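Local coordinates for protein precorrin-6Y C5,15-methyltransferase (Corynebacterium diphtheriae, PDB 3HM2) that is the putative methyltransferase domain of a precorrin-6Y C5,15-methyltransferase, which probably transfers methyl groups from S-adenosylmethionine during cobalamin biosynthesis, at residues A[145-150]-A[171-176]. Numbering follows the deposited sequence.
Sequences GTISSF and HQWTVV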
ATOM      1  N   GLY A 145      21.277  10.547   4.025  1.00 42.37           N
ATOM      2  CA  GLY A 145      20.582   9.282   3.992  1.00 47.93           C
ATOM      3  C   GLY A 145      19.204   9.344   3.348  1.00 49.48           C
ATOM      4  O   GLY A 145      18.775  10.385   2.809  1.00 44.98           O
ATOM      5  N   THR A 146      18.499   8.220   3.447  1.00 46.17           N
ATOM      6  CA  THR A 146      17.389   7.916   2.559  1.00 38.86           C
ATOM      7  C   THR A 146      16.343   7.080   3.288  1.00 37.98           C
ATOM      8  O   THR A 146      16.706   6.211   4.094  1.00 37.85           O
ATOM      9  CB  THR A 146      17.929   7.157   1.320  1.00 44.21           C
ATOM     10  OG1 THR A 146      17.895   8.011   0.166  1.00 47.97           O
ATOM     11  CG2 THR A 146      17.135   5.885   1.053  1.00 50.22           C
ATOM     12  N   ILE A 147      15.058   7.345   2.997  1.00 38.94           N
ATOM     13  CA  ILE A 147      13.901   6.701   3.652  1.00 27.50           C
ATOM     14  C   ILE A 147      12.982   5.911   2.695  1.00 35.19           C
ATOM     15  O   ILE A 147      12.505   6.454   1.718  1.00 40.78           O
ATOM     16  CB  ILE A 147      13.056   7.744   4.397  1.00 31.70           C
ATOM     17  CG1 ILE A 147      13.907   8.446   5.460  1.00 29.51           C
ATOM     18  CG2 ILE A 147      11.792   7.113   4.997  1.00 28.67           C
ATOM     19  CD1 ILE A 147      13.121   8.969   6.641  1.00 26.46           C
ATOM     20  N   SER A 148      12.759   4.627   2.980  1.00 36.15           N
ATOM     21  CA  SER A 148      11.812   3.780   2.246  1.00 26.67           C
ATOM     22  C   SER A 148      10.785   3.236   3.236  1.00 26.61           C
ATOM     23  O   SER A 148      10.885   3.483   4.439  1.00 32.76           O
ATOM     24  CB  SER A 148      12.529   2.632   1.533  1.00 30.46           C
ATOM     25  OG  SER A 148      12.942   1.617   2.433  1.00 44.11           O
ATOM     26  N   SER A 149       9.775   2.519   2.760  1.00 34.96           N
ATOM     27  CA  SER A 149       8.718   2.072   3.682  1.00 41.47           C
ATOM     28  C   SER A 149       8.051   0.753   3.303  1.00 38.76           C
ATOM     29  O   SER A 149       7.906   0.437   2.122  1.00 41.75           O
ATOM     30  CB  SER A 149       7.668   3.172   3.904  1.00 45.81           C
ATOM     31  OG  SER A 149       6.920   3.443   2.726  1.00 54.52           O
ATOM     32  N   PHE A 150       7.646  -0.014   4.315  1.00 31.44           N
ATOM     33  CA  PHE A 150       7.151  -1.367   4.067  1.00 38.57           C
ATOM     34  C   PHE A 150       5.746  -1.651   4.617  1.00 40.34           C
ATOM     35  O   PHE A 150       5.500  -1.518   5.812  1.00 37.40           O
ATOM     36  CB  PHE A 150       8.162  -2.387   4.590  1.00 35.43           C
ATOM     37  CG  PHE A 150       9.594  -1.983   4.352  1.00 43.30           C
ATOM     38  CD1 PHE A 150      10.369  -1.471   5.388  1.00 42.78           C
ATOM     39  CD2 PHE A 150      10.161  -2.097   3.087  1.00 43.58           C
ATOM     40  CE1 PHE A 150      11.684  -1.091   5.170  1.00 43.64           C
ATOM     41  CE2 PHE A 150      11.484  -1.716   2.858  1.00 50.50           C
ATOM     42  CZ  PHE A 150      12.246  -1.209   3.903  1.00 46.12           C
ATOM     43  N   HIS A 171       8.813   2.386   8.786  1.00 37.11           N
ATOM     44  CA  HIS A 171       9.702   3.305   8.101  1.00 33.00           C
ATOM     45  C   HIS A 171      11.115   3.022   8.500  1.00 33.72           C
ATOM     46  O   HIS A 171      11.408   2.670   9.649  1.00 28.97           O
ATOM     47  CB  HIS A 171       9.291   4.771   8.308  1.00 37.90           C
ATOM     48  CG  HIS A 171       8.005   5.110   7.622  1.00 34.83           C
ATOM     49  ND1 HIS A 171       6.782   4.679   8.091  1.00 37.19           N
ATOM     50  CD2 HIS A 171       7.761   5.756   6.458  1.00 37.85           C
ATOM     51  CE1 HIS A 171       5.838   5.071   7.257  1.00 42.59           C
ATOM     52  NE2 HIS A 171       6.406   5.732   6.262  1.00 40.90           N
ATOM     53  N   GLN A 172      11.981   3.123   7.503  1.00 39.62           N
ATOM     54  CA  GLN A 172      13.359   2.741   7.682  1.00 34.33           C
ATOM     55  C   GLN A 172      14.259   3.795   7.122  1.00 29.96           C
ATOM     56  O   GLN A 172      14.208   4.147   5.944  1.00 29.08           O
ATOM     57  CB  GLN A 172      13.666   1.386   7.038  1.00 25.48           C
ATOM     58  CG  GLN A 172      14.825   0.690   7.689  1.00 33.11           C
ATOM     59  CD  GLN A 172      14.920  -0.750   7.283  1.00 42.87           C
ATOM     60  OE1 GLN A 172      15.444  -1.082   6.207  1.00 39.86           O
ATOM     61  NE2 GLN A 172      14.421  -1.630   8.143  1.00 36.63           N
ATOM     62  N   TRP A 173      15.095   4.290   8.011  1.00 38.24           N
ATOM     63  CA  TRP A 173      16.144   5.206   7.650  1.00 33.17           C
ATOM     64  C   TRP A 173      17.471   4.448   7.666  1.00 27.35           C
ATOM     65  O   TRP A 173      17.849   3.867   8.677  1.00 28.98           O
ATOM     66  CB  TRP A 173      16.121   6.399   8.617  1.00 33.48           C
ATOM     67  CG  TRP A 173      16.965   7.526   8.182  1.00 31.74           C
ATOM     68  CD1 TRP A 173      17.121   7.993   6.907  1.00 34.89           C
ATOM     69  CD2 TRP A 173      17.797   8.326   9.010  1.00 31.36           C
ATOM     70  NE1 TRP A 173      18.013   9.034   6.891  1.00 30.54           N
ATOM     71  CE2 TRP A 173      18.441   9.265   8.172  1.00 37.32           C
ATOM     72  CE3 TRP A 173      18.081   8.333  10.373  1.00 30.11           C
ATOM     73  CZ2 TRP A 173      19.342  10.211   8.660  1.00 39.81           C
ATOM     74  CZ3 TRP A 173      18.973   9.277  10.859  1.00 41.59           C
ATOM     75  CH2 TRP A 173      19.596  10.205   9.997  1.00 43.73           C
ATOM     76  N   THR A 174      18.137   4.399   6.513  1.00 28.14           N
ATOM     77  CA  THR A 174      19.514   3.950   6.446  1.00 26.94           C
ATOM     78  C   THR A 174      20.442   5.049   5.932  1.00 32.71           C
ATOM     79  O   THR A 174      20.135   5.762   4.975  1.00 34.19           O
ATOM     80  CB  THR A 174      19.693   2.735   5.574  1.00 28.00           C
ATOM     81  OG1 THR A 174      21.042   2.289   5.695  1.00 31.45           O
ATOM     82  CG2 THR A 174      19.463   3.093   4.149  1.00 34.54           C
ATOM     83  N   VAL A 175      21.601   5.172   6.565  1.00 31.48           N
ATOM     84  CA  VAL A 175      22.498   6.278   6.259  1.00 26.81           C
ATOM     85  C   VAL A 175      24.011   5.906   6.398  1.00 41.04           C
ATOM     86  O   VAL A 175      24.371   4.863   6.981  1.00 36.16           O
ATOM     87  CB  VAL A 175      22.062   7.534   7.096  1.00 34.41           C
ATOM     88  CG1 VAL A 175      22.117   7.232   8.600  1.00 28.53           C
ATOM     89  CG2 VAL A 175      22.853   8.799   6.712  1.00 30.63           C
ATOM     90  N   VAL A 176      24.875   6.723   5.796  1.00 40.87           N
ATOM     91  CA  VAL A 176      26.312   6.673   6.040  1.00 30.77           C
ATOM     92  C   VAL A 176      26.713   8.071   6.559  1.00 44.83           C
ATOM     93  O   VAL A 176      26.357   9.080   5.950  1.00 42.69           O
ATOM     94  CB  VAL A 176      27.079   6.293   4.752  1.00 27.66           C
ATOM     95  CG1 VAL A 176      28.555   6.116   5.029  1.00 24.43           C
ATOM     96  CG2 VAL A 176      26.520   5.013   4.179  1.00 32.42           C
TER
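T146 to S149 pair with H171 to T174 as antiparallel neighbours in the beta hairpin at one edge of the chain's class I methyltransferase-type sheet, strand order 3-2-1-4-5-7-6. T146 with T174 and S148 with Q172 are the hydrogen-bonded pairs. Three of their four backbone bonds are weak; Q172 N to S148 O, at 3.3 Å, is the exception and is fairly straight (160° at the hydrogen). Between these two pairs, I147 CA lies 3.4 Å from Q172 O in a CA-H...O contact. On the face covered by helix 130-143, I147 CG1 packs 3.6 Å from W173 CD1. The backbone T146 O lies at the indole's edge, near its plane. S149 CB sits over one face of the H171 imidazole, a CH-pi contact 3.9 Å from the centroid. Across the sheet, a first torsion of -154° swings the Q172 chain away from its backbone nitrogen and past F150; F150 CE1 meets Q172 CB at 3.7 Å, at the ring's edge. The amide, turned 64° from the ring, hydrogen-bonds through NE2 to OD1 of N126. S148 to F150 also pair with a strand of the second subunit, continuing the sheet across the interface. With three weak bonds of four, much of the pairing probably rests on side-chain packing, while N126 gives buried Q172 a polar partner.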